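PDB 4NK6: Poly(beta-D-mannuronate) C5 epimerase from Pseudomonas syringae pv. tomato, which epimerises beta-D-mannuronate to alpha-L-guluronate within the alginate polymer and helps carry the new chain safely through the periplasm. Local coordinates for residues 274-279 against 299-304; 230-235 against 251-256; 202-207 against 242-247. One frame throughout, in Å; residues are numbered along the deposited sequence.

Contact 1 (274-279 against 299-304)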
loop_
_atom_site.group_PDB
_atom_site.type_symbol
_atom_site.label_atom_id
_atom_site.label_comp_id
_atom_site.label_asym_id
_atom_site.label_seq_id
_atom_site.Cartn_x
_atom_site.Cartn_y
_atom_site.Cartn_z
ATOM N N HIS A 274 1.176 5.582 -4.181
ATOM C CA HIS A 274 0.588 6.595 -5.051
ATOM C C HIS A 274 1.318 7.926 -4.982
ATOM O O HIS A 274 2.047 8.212 -4.023
ATOM C CB HIS A 274 -0.874 6.854 -4.630
ATOM C CG HIS A 274 -1.888 6.532 -5.688
ATOM N ND1 HIS A 274 -2.334 7.465 -6.600
ATOM C CD2 HIS A 274 -2.557 5.387 -5.963
ATOM C CE1 HIS A 274 -3.226 6.907 -7.401
ATOM N NE2 HIS A 274 -3.383 5.648 -7.034
ATOM N N ASP A 275 1.086 8.739 -6.007
ATOM C CA ASP A 275 1.288 10.187 -5.944
ATOM C C ASP A 275 2.659 10.653 -5.472
ATOM O O ASP A 275 2.802 11.156 -4.354
ATOM C CB ASP A 275 0.202 10.832 -5.077
ATOM C CG ASP A 275 -1.169 10.837 -5.753
ATOM O OD1 ASP A 275 -1.348 10.184 -6.800
ATOM O OD2 ASP A 275 -2.078 11.491 -5.225
ATOM N N ARG A 276 3.653 10.501 -6.339
ATOM C CA ARG A 276 4.980 11.061 -6.113
ATOM C C ARG A 276 5.682 10.466 -4.887
ATOM O O ARG A 276 6.508 11.111 -4.264
ATOM C CB ARG A 276 4.911 12.599 -6.050
ATOM C CG ARG A 276 4.283 13.233 -7.310
ATOM C CD ARG A 276 3.872 14.709 -7.112
ATOM N NE ARG A 276 2.834 14.855 -6.087
ATOM C CZ ARG A 276 1.544 14.563 -6.269
ATOM N NH1 ARG A 276 0.672 14.731 -5.282
ATOM N NH2 ARG A 276 1.116 14.113 -7.441
ATOM N N SER A 277 5.342 9.233 -4.539
ATOM C CA SER A 277 6.134 8.499 -3.566
ATOM C C SER A 277 7.384 8.005 -4.303
ATOM O O SER A 277 7.379 7.902 -5.533
ATOM C CB SER A 277 5.325 7.332 -2.987
ATOM O OG SER A 277 4.164 7.796 -2.295
ATOM N N HIS A 278 8.457 7.710 -3.576
ATOM C CA HIS A 278 9.714 7.361 -4.225
ATOM C C HIS A 278 10.670 6.608 -3.295
ATOM O O HIS A 278 10.638 6.791 -2.079
ATOM C CB HIS A 278 10.389 8.638 -4.724
ATOM C CG HIS A 278 10.605 9.649 -3.643
ATOM N ND1 HIS A 278 11.764 9.703 -2.898
ATOM C CD2 HIS A 278 9.796 10.618 -3.150
ATOM C CE1 HIS A 278 11.669 10.677 -2.007
ATOM N NE2 HIS A 278 10.484 11.247 -2.140
ATOM N N GLY A 279 11.533 5.778 -3.879
ATOM C CA GLY A 279 12.522 5.041 -3.111
ATOM C C GLY A 279 11.878 3.891 -2.363
ATOM O O GLY A 279 12.440 3.362 -1.418
ATOM N N SER A 299 1.098 4.159 -8.792
ATOM C CA SER A 299 0.393 5.056 -9.693
ATOM C C SER A 299 0.670 6.520 -9.411
ATOM O O SER A 299 0.643 6.970 -8.259
ATOM C CB SER A 299 -1.116 4.790 -9.636
ATOM O OG SER A 299 -1.814 5.689 -10.473
ATOM N N ARG A 300 0.933 7.247 -10.490
ATOM C CA ARG A 300 1.136 8.698 -10.489
ATOM C C ARG A 300 2.482 9.128 -9.942
ATOM O O ARG A 300 2.602 9.569 -8.793
ATOM C CB ARG A 300 -0.019 9.483 -9.840
ATOM C CG ARG A 300 0.083 10.991 -10.133
ATOM C CD ARG A 300 -1.135 11.789 -9.679
ATOM N NE ARG A 300 -2.311 11.529 -10.503
ATOM C CZ ARG A 300 -3.410 10.914 -10.073
ATOM N NH1 ARG A 300 -3.499 10.506 -8.811
ATOM N NH2 ARG A 300 -4.434 10.731 -10.903
ATOM N N GLU A 301 3.485 9.010 -10.803
ATOM C CA GLU A 301 4.864 9.365 -10.487
ATOM C C GLU A 301 5.395 8.685 -9.243
ATOM O O GLU A 301 6.058 9.306 -8.417
ATOM C CB GLU A 301 5.029 10.883 -10.382
ATOM C CG GLU A 301 4.487 11.620 -11.594
ATOM C CD GLU A 301 4.974 13.045 -11.637
ATOM O OE1 GLU A 301 4.259 13.930 -11.129
ATOM O OE2 GLU A 301 6.085 13.270 -12.158
ATOM N N VAL A 302 5.109 7.402 -9.097
ATOM C CA VAL A 302 5.856 6.637 -8.124
ATOM C C VAL A 302 7.150 6.253 -8.826
ATOM O O VAL A 302 7.145 5.472 -9.781
ATOM C CB VAL A 302 5.078 5.432 -7.609
ATOM C CG1 VAL A 302 5.901 4.704 -6.553
ATOM C CG2 VAL A 302 3.760 5.903 -7.011
ATOM N N ASP A 303 8.253 6.846 -8.372
ATOM C CA ASP A 303 9.515 6.795 -9.104
ATOM C C ASP A 303 10.645 6.173 -8.294
ATOM O O ASP A 303 10.593 6.145 -7.065
ATOM C CB ASP A 303 9.940 8.207 -9.549
ATOM C CG ASP A 303 8.962 8.839 -10.527
ATOM O OD1 ASP A 303 8.051 8.130 -11.002
ATOM O OD2 ASP A 303 9.111 10.046 -10.833
ATOM N N ASN A 304 11.664 5.676 -8.999
ATOM C CA ASN A 304 12.895 5.208 -8.371
ATOM C C ASN A 304 12.648 4.212 -7.251
ATOM O O ASN A 304 13.253 4.299 -6.181
ATOM C CB ASN A 304 13.700 6.408 -7.860
ATOM C CG ASN A 304 13.947 7.439 -8.955
ATOM O OD1 ASN A 304 14.155 7.080 -10.116
ATOM N ND2 ASN A 304 13.903 8.713 -8.599
#
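One carboxylate oxygen, Asp275 OD1, is gripped both by the imidazole of His274, its neighbour in the chain, and by Arg300 from across the contact. The guanidinium arrives on the syn side of the oxygen, close to the carboxylate plane, with Arg300 NH1 3.0 Å from Asp275 OD1. This bond is a salt bridge, and it lies nearly in the guanidinium plane. The imidazole comes from above the carboxylate plane instead. Its ND1-H runs almost straight, at 176°, to Asp275 OD1 at 2.9 Å. Asp275 OD1 lies almost in the imidazole plane, so this bond should limit turning of the ring. The planes of the His274 ring and the Arg300 guanidinium stand 47° apart. Ser299 lies against one ring face, with CB 3.8 Å from the ring centroid in a CH-pi contact.

The two segments are equivalent turns on successive coils of the right-handed parallel beta-helix. They run in step, each residue opposite the one 25 further on. His274 is the inferred proton acceptor, which would place the contact at the active site. Backbone bonds join the coils: Asp275 N gives to Ser299 O at 2.9 Å, and Arg276 N to Arg300 O at 2.8 Å. Asp303 N then gives to Ser277 O.

Arg300 bends at chi3 (-71°), which brings NH1 back to Asp275 while NH2 makes a salt bridge with Asp407. Arg276 lies alongside Arg300 and points the same way. Its NH1 pairs with Glu252 on the preceding coil. Val302 CG2 packs against the backbone of His274, 3.8 Å from His274 C. Ser277 OG gives a hydrogen bond of 2.8 Å to His274 O, closing a small ring within its own segment.

Contact 2 (230-235 against 251-256)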
loop_
_atom_site.group_PDB
_atom_site.type_symbol
_atom_site.label_atom_id
_atom_site.label_comp_id
_atom_site.label_asym_id
_atom_site.label_seq_id
_atom_site.Cartn_x
_atom_site.Cartn_y
_atom_site.Cartn_z
ATOM N N GLY A 230 8.187 17.221 6.081
ATOM C CA GLY A 230 8.999 16.159 5.523
ATOM C C GLY A 230 8.116 14.954 5.263
ATOM O O GLY A 230 7.121 14.719 5.956
ATOM N N GLU A 231 8.471 14.180 4.252
ATOM C CA GLU A 231 7.613 13.086 3.836
ATOM C C GLU A 231 7.657 11.952 4.862
ATOM O O GLU A 231 8.704 11.686 5.461
ATOM C CB GLU A 231 8.016 12.627 2.434
ATOM C CG GLU A 231 8.103 13.801 1.464
ATOM C CD GLU A 231 8.375 13.393 0.030
ATOM O OE1 GLU A 231 9.308 12.599 -0.206
ATOM O OE2 GLU A 231 7.659 13.882 -0.866
ATOM N N PRO A 232 6.511 11.298 5.092
ATOM C CA PRO A 232 6.491 10.225 6.092
ATOM C C PRO A 232 7.303 9.028 5.604
ATOM O O PRO A 232 7.578 8.928 4.408
ATOM C CB PRO A 232 5.003 9.860 6.181
ATOM C CG PRO A 232 4.454 10.214 4.808
ATOM C CD PRO A 232 5.224 11.439 4.383
ATOM N N THR A 233 7.696 8.145 6.516
ATOM C CA THR A 233 8.396 6.923 6.135
ATOM C C THR A 233 8.138 5.809 7.151
ATOM O O THR A 233 7.361 5.988 8.098
ATOM C CB THR A 233 9.896 7.157 5.985
ATOM O OG1 THR A 233 10.492 6.039 5.309
ATOM C CG2 THR A 233 10.559 7.360 7.360
ATOM N N GLY A 234 8.784 4.663 6.949
ATOM C CA GLY A 234 8.631 3.538 7.854
ATOM C C GLY A 234 8.717 2.169 7.206
ATOM O O GLY A 234 9.121 2.040 6.049
ATOM N N TRP A 235 8.344 1.138 7.961
ATOM C CA TRP A 235 8.435 -0.233 7.484
ATOM C C TRP A 235 7.156 -0.960 7.805
ATOM O O TRP A 235 6.531 -0.710 8.833
ATOM C CB TRP A 235 9.539 -1.027 8.201
ATOM C CG TRP A 235 10.950 -0.498 8.185
ATOM C CD1 TRP A 235 11.463 0.510 7.418
ATOM C CD2 TRP A 235 12.034 -0.982 8.991
ATOM N NE1 TRP A 235 12.802 0.684 7.701
ATOM C CE2 TRP A 235 13.175 -0.218 8.662
ATOM C CE3 TRP A 235 12.151 -1.990 9.958
ATOM C CZ2 TRP A 235 14.417 -0.428 9.273
ATOM C CZ3 TRP A 235 13.379 -2.197 10.561
ATOM C CH2 TRP A 235 14.499 -1.420 10.216
ATOM N N TYR A 251 0.979 8.250 -0.126
ATOM C CA TYR A 251 0.898 9.495 -0.878
ATOM C C TYR A 251 2.096 10.343 -0.489
ATOM O O TYR A 251 2.304 10.602 0.702
ATOM C CB TYR A 251 -0.402 10.228 -0.505
ATOM C CG TYR A 251 -0.501 11.679 -0.965
ATOM C CD1 TYR A 251 -0.044 12.720 -0.160
ATOM C CD2 TYR A 251 -1.085 12.006 -2.184
ATOM C CE1 TYR A 251 -0.141 14.046 -0.565
ATOM C CE2 TYR A 251 -1.188 13.333 -2.606
ATOM C CZ TYR A 251 -0.715 14.346 -1.787
ATOM O OH TYR A 251 -0.812 15.658 -2.190
ATOM N N GLU A 252 2.869 10.771 -1.484
ATOM C CA GLU A 252 4.083 11.551 -1.264
ATOM C C GLU A 252 4.925 11.007 -0.100
ATOM O O GLU A 252 5.280 11.733 0.830
ATOM C CB GLU A 252 3.736 13.031 -1.082
ATOM C CG GLU A 252 3.254 13.679 -2.374
ATOM C CD GLU A 252 3.030 15.171 -2.242
ATOM O OE1 GLU A 252 3.436 15.743 -1.208
ATOM O OE2 GLU A 252 2.443 15.772 -3.171
ATOM N N THR A 253 5.220 9.712 -0.172
ATOM C CA THR A 253 5.907 8.985 0.888
ATOM C C THR A 253 7.299 8.607 0.409
ATOM O O THR A 253 7.496 8.349 -0.779
ATOM C CB THR A 253 5.090 7.730 1.269
ATOM O OG1 THR A 253 3.890 8.139 1.930
ATOM C CG2 THR A 253 5.867 6.790 2.186
ATOM N N ARG A 254 8.277 8.599 1.312
ATOM C CA ARG A 254 9.644 8.290 0.910
ATOM C C ARG A 254 10.194 7.030 1.568
ATOM O O ARG A 254 9.951 6.773 2.749
ATOM C CB ARG A 254 10.575 9.468 1.204
ATOM C CG ARG A 254 10.779 9.727 2.687
ATOM C CD ARG A 254 11.900 10.721 2.946
ATOM N NE ARG A 254 12.157 10.863 4.377
ATOM C CZ ARG A 254 13.019 10.116 5.065
ATOM N NH1 ARG A 254 13.724 9.163 4.459
ATOM N NH2 ARG A 254 13.179 10.323 6.365
ATOM N N ASP A 255 10.925 6.240 0.787
ATOM C CA ASP A 255 11.780 5.179 1.326
ATOM C C ASP A 255 11.036 4.139 2.162
ATOM O O ASP A 255 11.604 3.539 3.073
ATOM C CB ASP A 255 12.901 5.802 2.152
ATOM C CG ASP A 255 13.682 6.842 1.369
ATOM O OD1 ASP A 255 14.012 6.575 0.193
ATOM O OD2 ASP A 255 13.949 7.927 1.919
ATOM N N PHE A 256 9.769 3.923 1.852
ATOM C CA PHE A 256 8.968 3.013 2.655
ATOM C C PHE A 256 9.271 1.562 2.307
ATOM O O PHE A 256 9.421 1.210 1.138
ATOM C CB PHE A 256 7.467 3.305 2.513
ATOM C CG PHE A 256 6.684 2.944 3.743
ATOM C CD1 PHE A 256 6.284 1.634 3.966
ATOM C CD2 PHE A 256 6.397 3.904 4.704
ATOM C CE1 PHE A 256 5.584 1.287 5.124
ATOM C CE2 PHE A 256 5.686 3.567 5.857
ATOM C CZ PHE A 256 5.282 2.258 6.065
HETATM O O HOH W 1 5.911 15.987 0.052
HETATM O O HOH W 2 11.163 12.488 5.938
#
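Glu231 reaches across to the coil of 251-256 with nearly every atom of its side chain. Its CB starts toward that segment and lies 3.3 Å from Glu252 O. CG and CD continue past the same carbonyl oxygen, both at van der Waals distance. CG sits anti to the carbonyl carbon (chi1 -51°), and the extended chain carries the carboxylate across the segment, past Glu252 O and toward His278. At the tip the two oxygens part. OE1 rests 3.7 Å from Arg254 CB and is hydrogen-bonded to His278. OE2 takes a hydrogen bond from a water that also gives one to Glu252 OE1. This water bridges two carboxylates whose side chains cross at about a right angle. It probably eases the repulsion between them. Glu252 OE2 is held in turn by Arg276.

The segment 251-256 is a turn of the right-handed beta-helix that follows strand 246-251. Against it lies the start of strand 233-236, the outermost strand of a short parallel sheet in the coils before it. Arg254 N gives an almost straight hydrogen bond, 171°, to Pro232 O at 3.2 Å. The hydroxyl of Thr233 turns back to the same residue, with OG1 giving to Arg254 O at 2.7 Å. OG1 is anti to the backbone N (chi1 -166°), and CG2 lies over one face of the Arg254 guanidinium. Asp255 OD2 holds that guanidinium in its plane, at 2.8 Å from Arg254 NH1, through the anti lone pair.

On the inner side, the Phe256 ring is laid against the backbone of Gly234. Gly234 O sits 3.3 Å above the ring plane, over its centre. Trp235 N lies over the same face nearer the rim.

Contact 3 (202-207 against 242-247)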
loop_
_atom_site.group_PDB
_atom_site.type_symbol
_atom_site.label_atom_id
_atom_site.label_comp_id
_atom_site.label_asym_id
_atom_site.label_seq_id
_atom_site.Cartn_x
_atom_site.Cartn_y
_atom_site.Cartn_z
ATOM N N ALA A 202 -6.976 -7.041 9.935
ATOM C CA ALA A 202 -7.994 -7.442 8.988
ATOM C C ALA A 202 -9.178 -6.474 8.964
ATOM O O ALA A 202 -9.472 -5.806 9.960
ATOM C CB ALA A 202 -8.464 -8.866 9.287
ATOM N N SER A 203 -9.823 -6.386 7.804
ATOM C CA SER A 203 -11.128 -5.739 7.673
ATOM C C SER A 203 -11.127 -4.215 7.817
ATOM O O SER A 203 -12.167 -3.611 8.064
ATOM C CB SER A 203 -12.144 -6.394 8.615
ATOM O OG SER A 203 -12.381 -7.730 8.194
ATOM N N MET A 204 -9.972 -3.597 7.606
ATOM C CA MET A 204 -9.869 -2.146 7.706
ATOM C C MET A 204 -10.111 -1.429 6.392
ATOM O O MET A 204 -9.839 -1.960 5.322
ATOM C CB MET A 204 -8.474 -1.753 8.177
ATOM C CG MET A 204 -8.163 -2.139 9.610
ATOM S SD MET A 204 -6.519 -1.552 10.015
ATOM C CE MET A 204 -6.413 -2.070 11.736
ATOM N N GLY A 205 -10.574 -0.188 6.486
ATOM C CA GLY A 205 -10.598 0.673 5.329
ATOM C C GLY A 205 -11.920 0.671 4.597
ATOM O O GLY A 205 -12.680 -0.305 4.635
ATOM N N TYR A 206 -12.180 1.772 3.907
ATOM C CA TYR A 206 -13.357 1.882 3.066
ATOM C C TYR A 206 -13.160 3.020 2.066
ATOM O O TYR A 206 -12.115 3.670 2.059
ATOM C CB TYR A 206 -14.627 2.061 3.914
ATOM C CG TYR A 206 -14.760 3.392 4.628
ATOM C CD1 TYR A 206 -13.875 3.753 5.641
ATOM C CD2 TYR A 206 -15.795 4.276 4.308
ATOM C CE1 TYR A 206 -14.001 4.972 6.313
ATOM C CE2 TYR A 206 -15.938 5.501 4.970
ATOM C CZ TYR A 206 -15.032 5.838 5.979
ATOM O OH TYR A 206 -15.147 7.046 6.645
ATOM N N ASN A 207 -14.160 3.238 1.216
ATOM C CA ASN A 207 -14.068 4.200 0.111
ATOM C C ASN A 207 -14.164 5.656 0.583
ATOM O O ASN A 207 -15.149 6.336 0.317
ATOM C CB ASN A 207 -15.176 3.902 -0.911
ATOM C CG ASN A 207 -15.091 4.776 -2.160
ATOM O OD1 ASN A 207 -14.005 5.085 -2.646
ATOM N ND2 ASN A 207 -16.247 5.173 -2.680
ATOM N N ALA A 242 -5.690 -8.667 5.544
ATOM C CA ALA A 242 -6.770 -9.381 4.882
ATOM C C ALA A 242 -8.057 -8.565 4.909
ATOM O O ALA A 242 -8.319 -7.854 5.874
ATOM C CB ALA A 242 -6.993 -10.735 5.560
ATOM N N ASP A 243 -8.856 -8.681 3.851
ATOM C CA ASP A 243 -10.180 -8.054 3.806
ATOM C C ASP A 243 -10.118 -6.522 3.927
ATOM O O ASP A 243 -11.097 -5.880 4.324
ATOM C CB ASP A 243 -11.095 -8.637 4.893
ATOM C CG ASP A 243 -12.575 -8.360 4.622
ATOM O OD1 ASP A 243 -13.026 -8.668 3.504
ATOM O OD2 ASP A 243 -13.267 -7.808 5.502
ATOM N N MET A 244 -8.956 -5.954 3.600
ATOM C CA MET A 244 -8.751 -4.510 3.619
ATOM C C MET A 244 -9.292 -3.896 2.334
ATOM O O MET A 244 -9.226 -4.517 1.271
ATOM C CB MET A 244 -7.257 -4.184 3.713
ATOM C CG MET A 244 -6.465 -5.047 4.724
ATOM S SD MET A 244 -6.509 -4.478 6.429
ATOM C CE MET A 244 -5.467 -3.020 6.301
ATOM N N TRP A 245 -9.796 -2.668 2.415
ATOM C CA TRP A 245 -10.229 -1.959 1.198
ATOM C C TRP A 245 -9.034 -1.772 0.248
ATOM O O TRP A 245 -9.068 -2.237 -0.896
ATOM C CB TRP A 245 -10.921 -0.634 1.564
ATOM C CG TRP A 245 -11.367 0.202 0.397
ATOM C CD1 TRP A 245 -10.784 1.349 -0.049
ATOM C CD2 TRP A 245 -12.502 -0.029 -0.451
ATOM N NE1 TRP A 245 -11.471 1.839 -1.132
ATOM C CE2 TRP A 245 -12.535 1.017 -1.395
ATOM C CE3 TRP A 245 -13.484 -1.024 -0.512
ATOM C CZ2 TRP A 245 -13.510 1.096 -2.397
ATOM C CZ3 TRP A 245 -14.460 -0.938 -1.508
ATOM C CH2 TRP A 245 -14.457 0.111 -2.437
ATOM N N TYR A 246 -7.978 -1.106 0.724
ATOM C CA TYR A 246 -6.642 -1.220 0.127
ATOM C C TYR A 246 -5.754 -1.821 1.199
ATOM O O TYR A 246 -5.752 -1.347 2.336
ATOM C CB TYR A 246 -6.018 0.133 -0.246
ATOM C CG TYR A 246 -6.743 0.999 -1.270
ATOM C CD1 TYR A 246 -7.919 0.586 -1.891
ATOM C CD2 TYR A 246 -6.233 2.244 -1.604
ATOM C CE1 TYR A 246 -8.569 1.417 -2.831
ATOM C CE2 TYR A 246 -6.867 3.067 -2.521
ATOM C CZ TYR A 246 -8.027 2.653 -3.130
ATOM O OH TYR A 246 -8.618 3.502 -4.037
ATOM N N GLY A 247 -4.992 -2.853 0.858
ATOM C CA GLY A 247 -4.071 -3.424 1.824
ATOM C C GLY A 247 -3.035 -2.418 2.292
ATOM O O GLY A 247 -2.688 -2.371 3.477
HETATM O O HOH W 3 -11.401 4.083 -3.156
#
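The indole of Trp245 lies flat against the backbone of Tyr206 and Asn207, where two coils of the parallel beta-helix leave their strands and turn. Strands 200-202 and 240-242 are parallel neighbours, with Ala202 bridged to Ala242. One face of the indole is covered by Tyr206 C and Asn207 N, both offset toward the rim. Trp245 CG is anti to the backbone N (chi1 178°), which lays the ring along the neighbouring segment. Asn207 crosses its six-membered end obliquely, with CB 3.6 Å from Trp245 CZ2. The amide and ring planes are 39° apart.

Gly205 lies beside the base of the indole, its C atom 3.4 Å from Trp245 CB.

Met204 and Met244 lie side by side and point the same way. Met204 is extended, whereas Met244 bends at chi2 and chi3 and brings CE to 3.8 Å from Met204 CB. Just before them, Ser203 OG gives a hydrogen bond to Asp243 OD2 at 2.8 Å, on its anti lone pair. The same oxygen forms a salt bridge with Arg183.

The backbones pair through Ser203 N to Ala242 O and, further on, Trp245 N to Met204 O. At the indole edge, one water in the ring plane accepts from Trp245 NE1 at 3.0 Å and donates to Asn207 OD1 at 2.8 Å.

All three contacts join neighbouring coils of the beta-helix. Contacts 1 and 2 are partly buried and rich in charge. Contact 3 is the buried one, and it relies mostly on methionines, an indole face and main chain, with one carboxylate at its start. Contacts 1 and 2 touch, with centres 11 Å apart. They meet through a side chain of 230-235 and the backbone of 251-256, where Asp275 O probably bonds to Glu252 N, so 230-235 and 274-279 flank 251-256. Contact 3 lies farther off, its centre about 20 Å from that of contact 2. Its segment 242-247 turns a corner at Gly247 and leads through strand 246-251 to 251-256. The inferred catalytic histidine belongs to contact 1.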